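Local coordinates for uncharacterized protein (Shewanella oneidensis, PDB 2RB6) that is of unknown function but is a YgdI/YgdR-like lipoprotein, probably membrane-attached by its lipid, whose DUF903 domain belongs to the SH3-like clan, at residues S3-S8 with D18-L23. Sequence-based numbering, arbitrary orientation.
Sequences SQYIMS and DSKPKL
Tyr5 lays one face of its ring against the backbone of Lys20: the Lys20 CA atom stands 3.7 Å from the Tyr5 ring centroid and 12° off the ring normal, which meets the geometry of a CH-pi contact. The CB of Tyr5 points toward 18-23, and with CG anti to its own carbonyl carbon (chi1 -73°) the ring lies over the backbone at Lys20, where Pro21 CD approaches obliquely, 3.9 Å from Tyr5 CD2. At the hydroxyl end of the ring, Lys20 CB lies 3.6 Å from Tyr5 OH. The lysine chain runs extended until it bends at its last torsion (chi4 64°), and a water at the edge of the ring, in its plane, joins the two ends, 3.0 Å from Tyr5 OH and accepting from Lys20 NZ at 3.1 Å. Replacing the Tyr5 ring with an alanine is likely to leave Lys20 CA and Pro21 CD without their aromatic surface and break the water bridge. Two residues along the strand, the side chains of selenomethionine Met7 and Pro21 run antiparallel past one another, SE of Met7 meeting CB of Pro21 at 4.0 Å. No direct hydrogen bond spans the two segments, so packing and one water bridge make up the contact. It thus links strand 4-9, central in a three-stranded antiparallel sheet between 14-17 and 47-53, to the loop that leads into 22-24, an outermost strand of the second sheet; Tyr30 of strand 29-33 touches both Met7 and Pro21, and Ile50 of strand 47-53 also packs on the proline.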
loop_
_atom_site.group_PDB
_atom_site.type_symbol
_atom_site.label_atom_id
_atom_site.label_comp_id
_atom_site.label_asym_id
_atom_site.label_seq_id
_atom_site.Cartn_x
_atom_site.Cartn_y
_atom_site.Cartn_z
ATOM N N SER A 3 -9.594 7.920 0.715
ATOM C CA SER A 3 -8.409 7.956 1.570
ATOM C C SER A 3 -7.153 7.735 0.737
ATOM O O SER A 3 -7.204 7.133 -0.332
ATOM C CB SER A 3 -8.490 6.886 2.667
ATOM O OG SER A 3 -9.096 7.387 3.841
ATOM N N GLN A 4 -6.030 8.230 1.234
ATOM C CA GLN A 4 -4.761 8.095 0.542
ATOM C C GLN A 4 -3.905 7.111 1.328
ATOM O O GLN A 4 -3.779 7.216 2.547
ATOM C CB GLN A 4 -4.080 9.469 0.445
ATOM C CG GLN A 4 -2.636 9.485 -0.065
ATOM C CD GLN A 4 -2.487 9.065 -1.527
ATOM O OE1 GLN A 4 -3.111 9.646 -2.421
ATOM N NE2 GLN A 4 -1.639 8.065 -1.775
ATOM N N TYR A 5 -3.341 6.134 0.633
ATOM C CA TYR A 5 -2.515 5.149 1.299
ATOM C C TYR A 5 -1.051 5.234 0.948
ATOM O O TYR A 5 -0.678 5.565 -0.171
ATOM C CB TYR A 5 -3.033 3.736 1.036
ATOM C CG TYR A 5 -4.295 3.429 1.786
ATOM C CD1 TYR A 5 -5.548 3.739 1.244
ATOM C CD2 TYR A 5 -4.245 2.833 3.041
ATOM C CE1 TYR A 5 -6.717 3.459 1.940
ATOM C CE2 TYR A 5 -5.409 2.548 3.746
ATOM C CZ TYR A 5 -6.638 2.858 3.190
ATOM O OH TYR A 5 -7.784 2.531 3.877
ATOM N N ILE A 6 -0.232 4.928 1.943
ATOM C CA ILE A 6 1.206 4.956 1.811
ATOM C C ILE A 6 1.777 3.791 2.607
ATOM O O ILE A 6 1.374 3.550 3.751
ATOM C CB ILE A 6 1.783 6.276 2.363
ATOM C CG1 ILE A 6 1.411 7.437 1.445
ATOM C CG2 ILE A 6 3.280 6.163 2.522
ATOM C CD1 ILE A 6 1.872 8.786 1.961
HETATM N N MSE A 7 2.701 3.069 1.981
HETATM C CA MSE A 7 3.358 1.936 2.609
HETATM C C MSE A 7 4.841 2.250 2.741
HETATM O O MSE A 7 5.477 2.754 1.803
HETATM C CB MSE A 7 3.198 0.689 1.751
HETATM C CG MSE A 7 1.777 0.421 1.316
HETATM SE SE MSE A 7 1.651 -1.138 0.159
HETATM C CE MSE A 7 1.858 -2.475 1.557
ATOM N N SER A 8 5.387 1.952 3.912
ATOM C CA SER A 8 6.799 2.177 4.170
ATOM C C SER A 8 7.528 0.845 4.160
ATOM O O SER A 8 7.114 -0.108 4.819
ATOM C CB SER A 8 6.990 2.890 5.512
ATOM O OG SER A 8 6.658 4.266 5.401
ATOM N N ASP A 18 -4.074 4.627 -4.021
ATOM C CA ASP A 18 -5.367 5.252 -3.722
ATOM C C ASP A 18 -6.387 4.257 -3.155
ATOM O O ASP A 18 -7.510 4.635 -2.816
ATOM C CB ASP A 18 -5.930 5.966 -4.965
ATOM C CG ASP A 18 -5.116 7.212 -5.351
ATOM O OD1 ASP A 18 -4.991 8.146 -4.521
ATOM O OD2 ASP A 18 -4.604 7.257 -6.491
ATOM N N SER A 19 -5.982 2.991 -3.047
ATOM C CA SER A 19 -6.832 1.933 -2.490
ATOM C C SER A 19 -6.094 1.248 -1.355
ATOM O O SER A 19 -4.866 1.176 -1.346
ATOM C CB SER A 19 -7.170 0.860 -3.531
ATOM O OG SER A 19 -7.874 1.388 -4.639
ATOM N N LYS A 20 -6.862 0.740 -0.402
ATOM C CA LYS A 20 -6.313 0.027 0.734
ATOM C C LYS A 20 -5.618 -1.252 0.238
ATOM O O LYS A 20 -6.232 -2.086 -0.432
ATOM C CB LYS A 20 -7.454 -0.316 1.700
ATOM C CG LYS A 20 -7.063 -1.153 2.902
ATOM C CD LYS A 20 -8.288 -1.557 3.712
ATOM C CE LYS A 20 -7.928 -2.555 4.814
ATOM N NZ LYS A 20 -7.011 -1.983 5.849
ATOM N N PRO A 21 -4.318 -1.407 0.534
ATOM C CA PRO A 21 -3.609 -2.613 0.092
ATOM C C PRO A 21 -4.227 -3.841 0.770
ATOM O O PRO A 21 -4.483 -3.841 1.981
ATOM C CB PRO A 21 -2.153 -2.345 0.510
ATOM C CG PRO A 21 -2.285 -1.446 1.692
ATOM C CD PRO A 21 -3.430 -0.519 1.308
ATOM N N LYS A 22 -4.484 -4.875 -0.026
ATOM C CA LYS A 22 -5.106 -6.106 0.456
ATOM C C LYS A 22 -4.054 -7.199 0.691
ATOM O O LYS A 22 -3.353 -7.604 -0.238
ATOM C CB LYS A 22 -6.125 -6.558 -0.589
ATOM C CG LYS A 22 -7.259 -7.416 -0.080
ATOM C CD LYS A 22 -8.468 -7.284 -1.007
ATOM C CE LYS A 22 -9.664 -8.112 -0.525
ATOM N NZ LYS A 22 -9.425 -9.588 -0.626
ATOM N N LEU A 23 -3.948 -7.680 1.927
ATOM C CA LEU A 23 -2.965 -8.712 2.263
ATOM C C LEU A 23 -3.373 -10.140 1.892
ATOM O O LEU A 23 -4.413 -10.632 2.324
ATOM C CB LEU A 23 -2.636 -8.665 3.762
ATOM C CG LEU A 23 -1.689 -9.768 4.262
ATOM C CD1 LEU A 23 -0.403 -9.743 3.445
ATOM C CD2 LEU A 23 -1.388 -9.582 5.743
HETATM O O HOH W 1 -7.743 0.940 6.440
#